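Local coordinates for protein BONZAI 1 (Arabidopsis thaliana, PDB 6KXT) that binds phospholipids in a calcium-dependent manner and restrains cell death and defense responses, here represented by its second C2 domain, at residues V74-K77 with D78-V81. Residues are numbered along the deposited sequence; the frame is centred on the assembly and turned at random.
Sequences VGSK and DSPV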
ATOM      1  N   VAL A  74      10.872  -5.773  -0.304  1.00 17.12           N
ATOM      2  CA  VAL A  74       9.973  -5.874  -1.472  1.00 17.19           C
ATOM      3  C   VAL A  74      10.461  -6.898  -2.489  1.00 19.28           C
ATOM      4  O   VAL A  74       9.655  -7.237  -3.383  1.00 21.39           O
ATOM      5  CB  VAL A  74       9.734  -4.486  -2.128  1.00 18.07           C
ATOM      6  CG1 VAL A  74       9.108  -3.497  -1.156  1.00 17.05           C
ATOM      7  CG2 VAL A  74      10.999  -3.903  -2.736  1.00 19.59           C
ATOM      8  N   GLY A  75      11.718  -7.349  -2.376  1.00 18.41           N
ATOM      9  CA  GLY A  75      12.368  -8.289  -3.310  1.00 21.57           C
ATOM     10  C   GLY A  75      13.185  -7.532  -4.328  1.00 23.81           C
ATOM     11  O   GLY A  75      14.425  -7.673  -4.362  1.00 22.47           O
ATOM     12  N   SER A  76      12.536  -6.657  -5.102  1.00 19.48           N
ATOM     13  CA  SER A  76      13.238  -5.769  -6.054  1.00 18.01           C
ATOM     14  C   SER A  76      12.281  -4.643  -6.397  1.00 15.51           C
ATOM     15  O   SER A  76      11.080  -4.787  -6.071  1.00 17.34           O
ATOM     16  CB  SER A  76      13.625  -6.498  -7.324  1.00 19.22           C
ATOM     17  OG  SER A  76      12.480  -6.809  -8.099  1.00 22.25           O
ATOM     18  N   LYS A  77      12.790  -3.586  -6.998  1.00 16.64           N
ATOM     19  CA  LYS A  77      11.962  -2.408  -7.355  1.00 17.38           C
ATOM     20  C   LYS A  77      10.848  -2.810  -8.327  1.00 17.30           C
ATOM     21  O   LYS A  77       9.745  -2.259  -8.258  1.00 15.86           O
ATOM     22  CB  LYS A  77      12.868  -1.333  -7.939  1.00 16.36           C
ATOM     23  CG  LYS A  77      12.120  -0.036  -8.197  1.00 16.88           C
ATOM     24  CD  LYS A  77      13.017   1.117  -8.583  1.00 15.93           C
ATOM     25  CE  LYS A  77      12.155   2.271  -9.028  1.00 19.40           C
ATOM     26  NZ  LYS A  77      12.925   3.503  -9.296  1.00 21.42           N
ATOM     27  N   ASP A  78      11.021  -3.841  -9.123  1.00 15.72           N
ATOM     28  CA  ASP A  78      10.008  -4.262 -10.119  1.00 17.76           C
ATOM     29  C   ASP A  78       9.086  -5.376  -9.603  1.00 16.65           C
ATOM     30  O   ASP A  78       8.193  -5.745 -10.336  1.00 18.48           O
ATOM     31  CB  ASP A  78      10.713  -4.773 -11.369  1.00 17.79           C
ATOM     32  CG  ASP A  78      11.334  -3.666 -12.215  1.00 24.62           C
ATOM     33  OD1 ASP A  78      10.848  -2.517 -12.202  1.00 24.00           O
ATOM     34  OD2 ASP A  78      12.322  -3.957 -12.898  1.00 28.65           O
ATOM     35  N   SER A  79       9.292  -5.864  -8.387  1.00 16.64           N
ATOM     36  CA  SER A  79       8.492  -6.986  -7.833  1.00 19.16           C
ATOM     37  C   SER A  79       7.151  -6.429  -7.351  1.00 16.46           C
ATOM     38  O   SER A  79       7.142  -5.595  -6.447  1.00 16.88           O
ATOM     39  CB  SER A  79       9.179  -7.670  -6.681  1.00 20.31           C
ATOM     40  OG  SER A  79      10.431  -8.250  -7.108  1.00 20.49           O
ATOM     41  N   PRO A  80       6.020  -6.999  -7.791  1.00 16.50           N
ATOM     42  CA  PRO A  80       4.753  -6.583  -7.204  1.00 16.73           C
ATOM     43  C   PRO A  80       4.752  -6.869  -5.705  1.00 17.72           C
ATOM     44  O   PRO A  80       5.253  -7.898  -5.253  1.00 18.07           O
ATOM     45  CB  PRO A  80       3.715  -7.456  -7.911  1.00 20.64           C
ATOM     46  CG  PRO A  80       4.383  -7.823  -9.235  1.00 24.32           C
ATOM     47  CD  PRO A  80       5.855  -7.900  -8.933  1.00 21.94           C
ATOM     48  N   VAL A  81       4.174  -5.944  -4.944  1.00 16.83           N
ATOM     49  CA  VAL A  81       3.817  -6.159  -3.529  1.00 13.28           C
ATOM     50  C   VAL A  81       2.304  -5.933  -3.406  1.00 14.65           C
ATOM     51  O   VAL A  81       1.668  -5.438  -4.327  1.00 14.95           O
ATOM     52  CB  VAL A  81       4.579  -5.265  -2.545  1.00 15.85           C
ATOM     53  CG1 VAL A  81       6.081  -5.506  -2.666  1.00 16.27           C
ATOM     54  CG2 VAL A  81       4.270  -3.788  -2.745  1.00 17.22           C
TER
HETATM   55  O   HOH W   1       6.874  -8.847  -3.364  1.00 22.97           O
HETATM   56  O   HOH W   2       8.555  -3.520  -5.466  1.00 15.58           O
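S76 and S79 meet through their hydroxyls, which share a hydrogen bond of 2.7 Å between S76 OG and S79 OG. Either could be the donor. S76 OG sits between its own backbone N and carbonyl carbon (chi1 70°), while S79 OG lies beside its backbone N, and these two settings bring the oxygens together. The backbone repeats the link: S79 N donates to S76 O at 3.1 Å. The bond is fairly straight at hydrogen (160°), but the donor stands well above the carbonyl plane. The same two residues are thus tied twice.

Two waters bridge carbonyl oxygens of the two segments. Water 1 donates to V74 O and to P80 O (2.7 Å). Water 2 links S76 O and S79 O over one face of the turn.

The apolar contact is small. V74 and V81 are both buried, and V74 CB lies 3.8 Å from V81 CG1. V74 also rests on L104 of helix 104-113.

K77 runs out extended from the corner. Its NZ makes salt bridges with E108 and E142, so the turn is fastened to helix 104-113 and strand 133-143.

S76 to S79 form a type I beta turn. After G75 ends helix 71-74 with positive phi, this turn leads the chain into strand 81-87, a connection between the two antiparallel sheets of the C2 beta sandwich.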